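Local coordinates for protein oligogalacturonate lyase (Vibrio parahaemolyticus RIMD 2210633, PDB 3C5M) that binds a manganese ion and probably cleaves oligogalacturonides, short fragments of pectin, by beta-elimination, at residues N100-M105 and Y118-E123; E278-P283 and Y323-K328; D319-V324 and A332-K337. All coordinates share one frame; numbering follows the deposited sequence.

Contact 1: residues N100-M105 and Y118-E123; sequences NELNLM and YTVDEE
Asn103 and Thr119 face each other as a non-hydrogen-bonded antiparallel pair, their side chains lying alongside one another and pointing the same way. The Thr119 hydroxyl donates to the Asn103 amide, OG1 to OD1 2.9 Å, and meets a lone pair in the carbonyl plane. In Asn103, chi1 (-43°) sets the amide beside the backbone N, and chi2 (-65°) turns OD1 to the threonine. The packed part lies on the reverse face of the sheet, where Leu104 and Tyr118 form the adjoining hydrogen-bonded pair. Leu104 N gives a nearly straight bond to Tyr118 O (2.9 Å), and Leu104 CB sits 4.2 Å from Tyr118 CB. Beyond them the Tyr118 ring extends to Arg169, Ile171 and Val173 of strand 168-174 in the neighbouring sheet, while its OH bonds to Glu143.

The pairing frays toward the solvent side. Val120 N still reaches Leu102 O at 3.0 Å, but the N-H is bent to 140°, and the side chains touch through Leu102 CD2 and Val120 CG1. Leu102 is exposed and, with Asn103, forms a classic beta bulge against strand 94-99; past Val120 the chain departs, turning at Asp121 in an Asx turn. The hairpin end is thus held by two backbone bonds and one neutral side-chain bond, with no charged pair between the segments, its apolar contacts shared between Leu104 with Tyr118 and Leu102 with Val120.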
# COMPACT_ATOMS: atom_id res chain seq x y z
N ASN A 100 -15.00 -6.10 -9.25
CA ASN A 100 -16.20 -6.67 -8.64
C ASN A 100 -15.88 -7.60 -7.51
O ASN A 100 -16.71 -8.44 -7.15
CB ASN A 100 -17.02 -7.39 -9.70
CG ASN A 100 -17.44 -6.45 -10.80
OD1 ASN A 100 -17.26 -6.74 -11.99
ND2 ASN A 100 -18.02 -5.32 -10.42
N GLU A 101 -14.69 -7.44 -6.95
CA GLU A 101 -14.21 -8.26 -5.84
C GLU A 101 -14.34 -9.74 -6.17
O GLU A 101 -14.44 -10.57 -5.28
CB GLU A 101 -15.03 -7.96 -4.58
CG GLU A 101 -14.96 -6.51 -4.13
CD GLU A 101 -15.85 -6.24 -2.91
OE1 GLU A 101 -17.06 -6.57 -2.96
OE2 GLU A 101 -15.34 -5.68 -1.91
N LEU A 102 -14.35 -10.08 -7.45
CA LEU A 102 -14.47 -11.48 -7.82
C LEU A 102 -13.37 -11.97 -8.75
O LEU A 102 -12.86 -13.07 -8.58
CB LEU A 102 -15.82 -11.73 -8.49
CG LEU A 102 -17.03 -11.65 -7.57
CD1 LEU A 102 -18.28 -11.88 -8.37
CD2 LEU A 102 -16.91 -12.69 -6.47
N ASN A 103 -13.01 -11.13 -9.72
CA ASN A 103 -12.03 -11.47 -10.73
C ASN A 103 -10.72 -10.71 -10.70
O ASN A 103 -10.71 -9.49 -10.79
CB ASN A 103 -12.66 -11.25 -12.10
CG ASN A 103 -14.09 -11.76 -12.18
OD1 ASN A 103 -14.36 -12.96 -12.07
ND2 ASN A 103 -15.03 -10.83 -12.35
N LEU A 104 -9.62 -11.45 -10.59
CA LEU A 104 -8.28 -10.88 -10.59
C LEU A 104 -8.00 -10.66 -12.06
O LEU A 104 -8.02 -11.62 -12.82
CB LEU A 104 -7.27 -11.88 -10.05
CG LEU A 104 -6.08 -11.31 -9.29
CD1 LEU A 104 -5.07 -12.42 -9.05
CD2 LEU A 104 -5.43 -10.16 -10.05
N MSE A 105 -7.72 -9.42 -12.46
CA MSE A 105 -7.47 -9.11 -13.87
C MSE A 105 -6.04 -8.77 -14.19
O MSE A 105 -5.31 -8.22 -13.37
CB MSE A 105 -8.31 -7.92 -14.31
CG MSE A 105 -9.74 -8.00 -13.89
SE MSE A 105 -10.62 -9.51 -14.72
CE MSE A 105 -10.33 -8.97 -16.62
N TYR A 118 -7.96 -15.23 -12.30
CA TYR A 118 -8.50 -16.01 -11.19
C TYR A 118 -9.84 -15.47 -10.72
O TYR A 118 -10.03 -14.27 -10.66
CB TYR A 118 -7.52 -16.03 -10.02
CG TYR A 118 -8.11 -16.56 -8.73
CD1 TYR A 118 -8.26 -15.73 -7.62
CD2 TYR A 118 -8.53 -17.88 -8.62
CE1 TYR A 118 -8.83 -16.20 -6.43
CE2 TYR A 118 -9.09 -18.37 -7.43
CZ TYR A 118 -9.24 -17.52 -6.34
OH TYR A 118 -9.79 -17.99 -5.16
N THR A 119 -10.76 -16.36 -10.39
CA THR A 119 -12.08 -15.93 -9.93
C THR A 119 -12.44 -16.61 -8.62
O THR A 119 -12.75 -17.80 -8.61
CB THR A 119 -13.18 -16.24 -10.98
OG1 THR A 119 -12.92 -15.53 -12.20
CG2 THR A 119 -14.54 -15.84 -10.43
N VAL A 120 -12.42 -15.86 -7.52
CA VAL A 120 -12.74 -16.41 -6.20
C VAL A 120 -13.90 -17.39 -6.24
O VAL A 120 -14.87 -17.18 -6.95
CB VAL A 120 -13.08 -15.29 -5.19
CG1 VAL A 120 -14.27 -14.47 -5.69
CG2 VAL A 120 -13.38 -15.89 -3.84
N ASP A 121 -13.79 -18.47 -5.46
CA ASP A 121 -14.84 -19.47 -5.43
C ASP A 121 -16.01 -19.10 -4.54
O ASP A 121 -15.83 -18.48 -3.50
CB ASP A 121 -14.27 -20.81 -4.99
CG ASP A 121 -15.31 -21.92 -5.03
OD1 ASP A 121 -16.14 -21.99 -4.08
OD2 ASP A 121 -15.31 -22.70 -6.01
N GLU A 122 -17.21 -19.50 -4.95
CA GLU A 122 -18.45 -19.23 -4.23
C GLU A 122 -18.40 -19.51 -2.72
O GLU A 122 -19.22 -18.97 -1.96
CB GLU A 122 -19.59 -20.04 -4.86
CG GLU A 122 -20.53 -19.22 -5.73
CD GLU A 122 -21.69 -18.62 -4.93
OE1 GLU A 122 -21.43 -18.00 -3.86
OE2 GLU A 122 -22.85 -18.77 -5.37
N GLU A 123 -17.46 -20.34 -2.29
CA GLU A 123 -17.30 -20.69 -0.88
C GLU A 123 -16.52 -19.65 -0.08
O GLU A 123 -16.67 -19.55 1.14
CB GLU A 123 -16.58 -22.05 -0.76
CG GLU A 123 -17.42 -23.26 -1.16
CD GLU A 123 -18.44 -23.64 -0.10
OE1 GLU A 123 -19.24 -24.56 -0.34
OE2 GLU A 123 -18.43 -23.00 0.99

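Contact 2: residues E278-P283 and Y323-K328; sequences EVMVMP and YVLNTK
Two adjacent blades of the seven-bladed beta-propeller meet here: strand 276-281, at the outer edge of its sheet, lies over strand 321-326 of the next one. The segment axes approach to 9.2 Å at an angle of 139°, a separation for side-chain packing, and no hydrogen bond crosses. Selenomethionine Met280 fills the middle. Its CG stands between the backbone N and the carbonyl carbon (chi1 83°), and the chain runs extended through chi2 and bends at chi3, which brings CE over the Thr327 backbone and 3.6 Å from Leu325 CB. SE itself rests against Leu325 CD2. On one flank the methyls Val279 CG2 and Thr327 CG2 touch at 3.7 Å, their side chains crossing at about a right angle; Thr327 OG1 bonds instead to Gly294 O.

At the other flank Pro283, in the link to strand 285-290, places CB over one face of the Tyr323 ring, a CH-pi contact 4.2 Å from the centroid and 13° off the normal. Its CD meets Leu325 CD2 at 3.9 Å, and Ile266 of strand 264-269 also packs on Leu325. An apolar layer between neighbouring sheets, finished by the connection that passes from one to the next, is typical of beta-propeller blades.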
# COMPACT_ATOMS: atom_id res chain seq x y z
N GLU A 278 16.30 -1.96 16.32
CA GLU A 278 15.79 -0.60 16.23
C GLU A 278 16.59 0.21 15.21
O GLU A 278 17.80 0.03 15.07
CB GLU A 278 15.88 0.05 17.61
CG GLU A 278 15.34 1.47 17.70
CD GLU A 278 15.54 2.07 19.08
OE1 GLU A 278 15.05 1.47 20.06
OE2 GLU A 278 16.19 3.14 19.18
N VAL A 279 15.90 1.09 14.49
CA VAL A 279 16.55 1.93 13.48
C VAL A 279 16.48 3.41 13.84
O VAL A 279 17.47 4.13 13.69
CB VAL A 279 15.91 1.73 12.09
CG1 VAL A 279 14.44 2.04 12.15
CG2 VAL A 279 16.59 2.63 11.07
N MSE A 280 15.32 3.87 14.30
CA MSE A 280 15.17 5.27 14.70
C MSE A 280 13.78 5.59 15.24
O MSE A 280 12.88 4.74 15.22
CB MSE A 280 15.47 6.20 13.52
CG MSE A 280 14.31 6.40 12.56
SE MSE A 280 14.65 7.81 11.22
CE MSE A 280 15.02 6.67 9.72
N VAL A 281 13.61 6.81 15.74
CA VAL A 281 12.33 7.26 16.28
C VAL A 281 11.33 7.38 15.15
O VAL A 281 11.68 7.29 13.98
CB VAL A 281 12.45 8.62 16.94
CG1 VAL A 281 13.46 8.57 18.06
CG2 VAL A 281 12.84 9.66 15.89
N MSE A 282 10.08 7.63 15.51
CA MSE A 282 9.02 7.73 14.52
C MSE A 282 8.18 8.96 14.75
O MSE A 282 7.44 9.03 15.74
CB MSE A 282 8.12 6.50 14.61
CG MSE A 282 8.03 5.66 13.35
SE MSE A 282 6.88 6.33 11.97
CE MSE A 282 5.16 5.81 12.71
N PRO A 283 8.28 9.95 13.86
CA PRO A 283 7.47 11.16 14.04
C PRO A 283 5.98 10.81 13.94
O PRO A 283 5.60 9.77 13.38
CB PRO A 283 7.95 12.06 12.91
CG PRO A 283 8.40 11.09 11.86
CD PRO A 283 9.12 10.04 12.65
N TYR A 323 6.95 13.58 5.97
CA TYR A 323 8.29 13.48 6.50
C TYR A 323 9.23 12.62 5.67
O TYR A 323 8.84 11.59 5.14
CB TYR A 323 8.23 12.93 7.92
CG TYR A 323 7.67 13.90 8.93
CD1 TYR A 323 8.51 14.65 9.76
CD2 TYR A 323 6.29 14.06 9.07
CE1 TYR A 323 7.99 15.52 10.71
CE2 TYR A 323 5.76 14.93 10.01
CZ TYR A 323 6.62 15.66 10.83
OH TYR A 323 6.11 16.53 11.77
N VAL A 324 10.48 13.06 5.56
CA VAL A 324 11.47 12.29 4.83
C VAL A 324 12.57 11.92 5.82
O VAL A 324 13.48 12.71 6.11
CB VAL A 324 12.05 13.07 3.64
CG1 VAL A 324 13.20 12.31 3.04
CG2 VAL A 324 10.98 13.28 2.60
N LEU A 325 12.46 10.71 6.37
CA LEU A 325 13.43 10.21 7.33
C LEU A 325 14.69 9.72 6.64
O LEU A 325 14.65 9.16 5.55
CB LEU A 325 12.81 9.08 8.16
CG LEU A 325 11.60 9.42 9.04
CD1 LEU A 325 10.41 9.75 8.16
CD2 LEU A 325 11.27 8.24 9.95
N ASN A 326 15.81 9.93 7.30
CA ASN A 326 17.10 9.50 6.81
C ASN A 326 17.57 8.36 7.71
O ASN A 326 18.09 8.60 8.80
CB ASN A 326 18.08 10.66 6.89
CG ASN A 326 19.38 10.36 6.20
OD1 ASN A 326 20.02 9.34 6.46
ND2 ASN A 326 19.79 11.26 5.31
N THR A 327 17.39 7.11 7.27
CA THR A 327 17.77 5.92 8.03
C THR A 327 19.17 5.98 8.66
O THR A 327 19.31 5.85 9.87
CB THR A 327 17.68 4.64 7.15
OG1 THR A 327 16.32 4.40 6.80
CG2 THR A 327 18.24 3.42 7.87
N LYS A 328 20.19 6.18 7.83
CA LYS A 328 21.57 6.25 8.29
C LYS A 328 21.77 7.37 9.31
O LYS A 328 22.13 7.10 10.46
CB LYS A 328 22.50 6.45 7.10
CG LYS A 328 23.73 5.53 7.10
CD LYS A 328 24.66 5.81 8.28
CE LYS A 328 25.66 4.67 8.49
NZ LYS A 328 26.41 4.31 7.25

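Contact 3: residues D319-V324 and A332-K337; sequences DPFLYV and AQKLCK
Pro320 and Lys337 begin the pairing at its open end, lying side by side with Pro320 CG 3.7 Å from Lys337 CD. Just before the proline, Asp319 shapes the entry to the strand: OD2 accepts from Phe321 N in an Asx turn, approached on its anti side from well out of the carboxylate plane, and OD1 lies beside Tyr323 OH, at a modelled distance too short to be trusted in detail. Phe321 comes next, its ring held between two lysine chains. Lys334 CD lies over one face, 3.6 Å from the centroid and 15° off the normal, and Lys337 CD covers the opposite face at 4.1 Å from the centroid, while Cys336 O stands at the edge. These are CH-pi contacts of methylenes; Lys334 NZ is too distant for more than a weak cation-pi attraction.

Leu322 points toward the partner strand. Its N donates to Cys336 O (3.1 Å) and its O accepts from Leu335 N (2.9 Å), both bonds nearly straight, and CD1 touches Cys336 SG. Phe321 pairs with Lys337 but Tyr323 with Lys334, so the register slips by one through a beta bulge. Lys334 runs alongside the Tyr323 ring, its CE 3.7 Å from Tyr323 OH; the bend at chi4 (65°) sets only where NZ goes. Val324 closes the walk, its N bonded to Gln333 O at 2.8 Å and CG2 packed obliquely on Leu335, which also meets Val365 and Ala380 of the adjoining sheet. A bulged antiparallel hairpin of this kind, joining the third strand of a four-stranded sheet to its outermost fourth, is typical of a beta-propeller blade.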
# COMPACT_ATOMS: atom_id res chain seq x y z
N ASP A 319 -0.87 17.63 12.58
CA ASP A 319 0.32 17.74 11.74
C ASP A 319 0.02 17.43 10.27
O ASP A 319 -0.24 16.30 9.91
CB ASP A 319 1.39 16.78 12.26
CG ASP A 319 2.69 16.86 11.47
OD1 ASP A 319 3.67 16.25 11.91
OD2 ASP A 319 2.72 17.52 10.42
N PRO A 320 0.05 18.45 9.41
CA PRO A 320 -0.23 18.23 8.00
C PRO A 320 1.04 18.05 7.16
O PRO A 320 1.01 18.26 5.95
CB PRO A 320 -0.97 19.50 7.62
CG PRO A 320 -0.14 20.54 8.33
CD PRO A 320 0.05 19.90 9.71
N PHE A 321 2.14 17.66 7.78
CA PHE A 321 3.39 17.52 7.03
C PHE A 321 3.81 16.11 6.62
O PHE A 321 3.48 15.12 7.28
CB PHE A 321 4.56 18.15 7.80
CG PHE A 321 4.51 19.65 7.88
CD1 PHE A 321 3.95 20.28 8.99
CD2 PHE A 321 5.02 20.43 6.84
CE1 PHE A 321 3.89 21.66 9.07
CE2 PHE A 321 4.97 21.81 6.90
CZ PHE A 321 4.41 22.43 8.02
N LEU A 322 4.54 16.05 5.52
CA LEU A 322 5.08 14.80 5.01
C LEU A 322 6.50 14.75 5.53
O LEU A 322 7.20 15.77 5.55
CB LEU A 322 5.09 14.80 3.48
CG LEU A 322 3.78 14.38 2.81
CD1 LEU A 322 3.90 14.52 1.30
CD2 LEU A 322 3.45 12.95 3.21
N TYR A 323 6.95 13.58 5.97
CA TYR A 323 8.29 13.48 6.50
C TYR A 323 9.23 12.62 5.67
O TYR A 323 8.84 11.59 5.14
CB TYR A 323 8.23 12.93 7.92
CG TYR A 323 7.67 13.90 8.93
CD1 TYR A 323 8.51 14.65 9.76
CD2 TYR A 323 6.29 14.06 9.07
CE1 TYR A 323 7.99 15.52 10.71
CE2 TYR A 323 5.76 14.93 10.01
CZ TYR A 323 6.62 15.66 10.83
OH TYR A 323 6.11 16.53 11.77
N VAL A 324 10.48 13.06 5.56
CA VAL A 324 11.47 12.29 4.83
C VAL A 324 12.57 11.92 5.82
O VAL A 324 13.48 12.71 6.11
CB VAL A 324 12.05 13.07 3.64
CG1 VAL A 324 13.20 12.31 3.04
CG2 VAL A 324 10.98 13.28 2.60
N ALA A 332 14.58 12.65 10.99
CA ALA A 332 13.36 12.92 10.25
C ALA A 332 13.34 14.40 9.88
O ALA A 332 13.82 15.23 10.64
CB ALA A 332 12.14 12.57 11.11
N GLN A 333 12.78 14.73 8.73
CA GLN A 333 12.73 16.13 8.31
C GLN A 333 11.45 16.41 7.54
O GLN A 333 10.99 15.57 6.76
CB GLN A 333 13.96 16.44 7.46
CG GLN A 333 14.16 17.91 7.14
CD GLN A 333 15.53 18.19 6.51
OE1 GLN A 333 15.86 19.33 6.18
NE2 GLN A 333 16.33 17.14 6.35
N LYS A 334 10.87 17.59 7.75
CA LYS A 334 9.64 17.94 7.05
C LYS A 334 9.94 18.24 5.60
O LYS A 334 10.74 19.12 5.31
CB LYS A 334 8.98 19.17 7.68
CG LYS A 334 8.42 18.95 9.07
CD LYS A 334 7.58 20.15 9.49
CE LYS A 334 6.95 19.98 10.87
NZ LYS A 334 7.95 19.90 11.99
N LEU A 335 9.31 17.51 4.68
CA LEU A 335 9.54 17.71 3.24
C LEU A 335 8.72 18.89 2.76
O LEU A 335 9.23 19.94 2.40
CB LEU A 335 9.13 16.47 2.43
CG LEU A 335 9.87 16.17 1.11
CD1 LEU A 335 9.01 15.25 0.25
CD2 LEU A 335 10.18 17.45 0.37
N CYS A 336 7.41 18.70 2.75
CA CYS A 336 6.51 19.74 2.34
C CYS A 336 5.27 19.48 3.14
O CYS A 336 5.31 18.76 4.15
CB CYS A 336 6.20 19.65 0.84
SG CYS A 336 5.22 18.22 0.35
N LYS A 337 4.16 20.03 2.69
CA LYS A 337 2.92 19.88 3.41
C LYS A 337 1.86 19.23 2.52
O LYS A 337 1.73 19.60 1.36
CB LYS A 337 2.49 21.27 3.89
CG LYS A 337 1.42 21.29 4.94
CD LYS A 337 1.39 22.62 5.71
CE LYS A 337 1.07 23.83 4.83
NZ LYS A 337 2.26 24.33 4.08

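Contacts 2 and 3 adjoin, their centres 12 Å apart, and share Tyr323 and Val324: strand 321-326 pairs with its edge neighbour in contact 3 and receives the preceding blade in contact 2. Ala332 ties the two together, its CB 3.8 Å from Leu325 CG and also touching Pro283. Contact 1 stands on the other side of the propeller, its centre 39 Å from each of the others, and lies away from the manganese site of His287, Gln350, His353 and His355. In contact 3 the Leu322 side chain is about 8 Å from that of His287 and about 11 Å from the ion, while the Leu325 side chain in contact 2 is about 11 Å from that of His287.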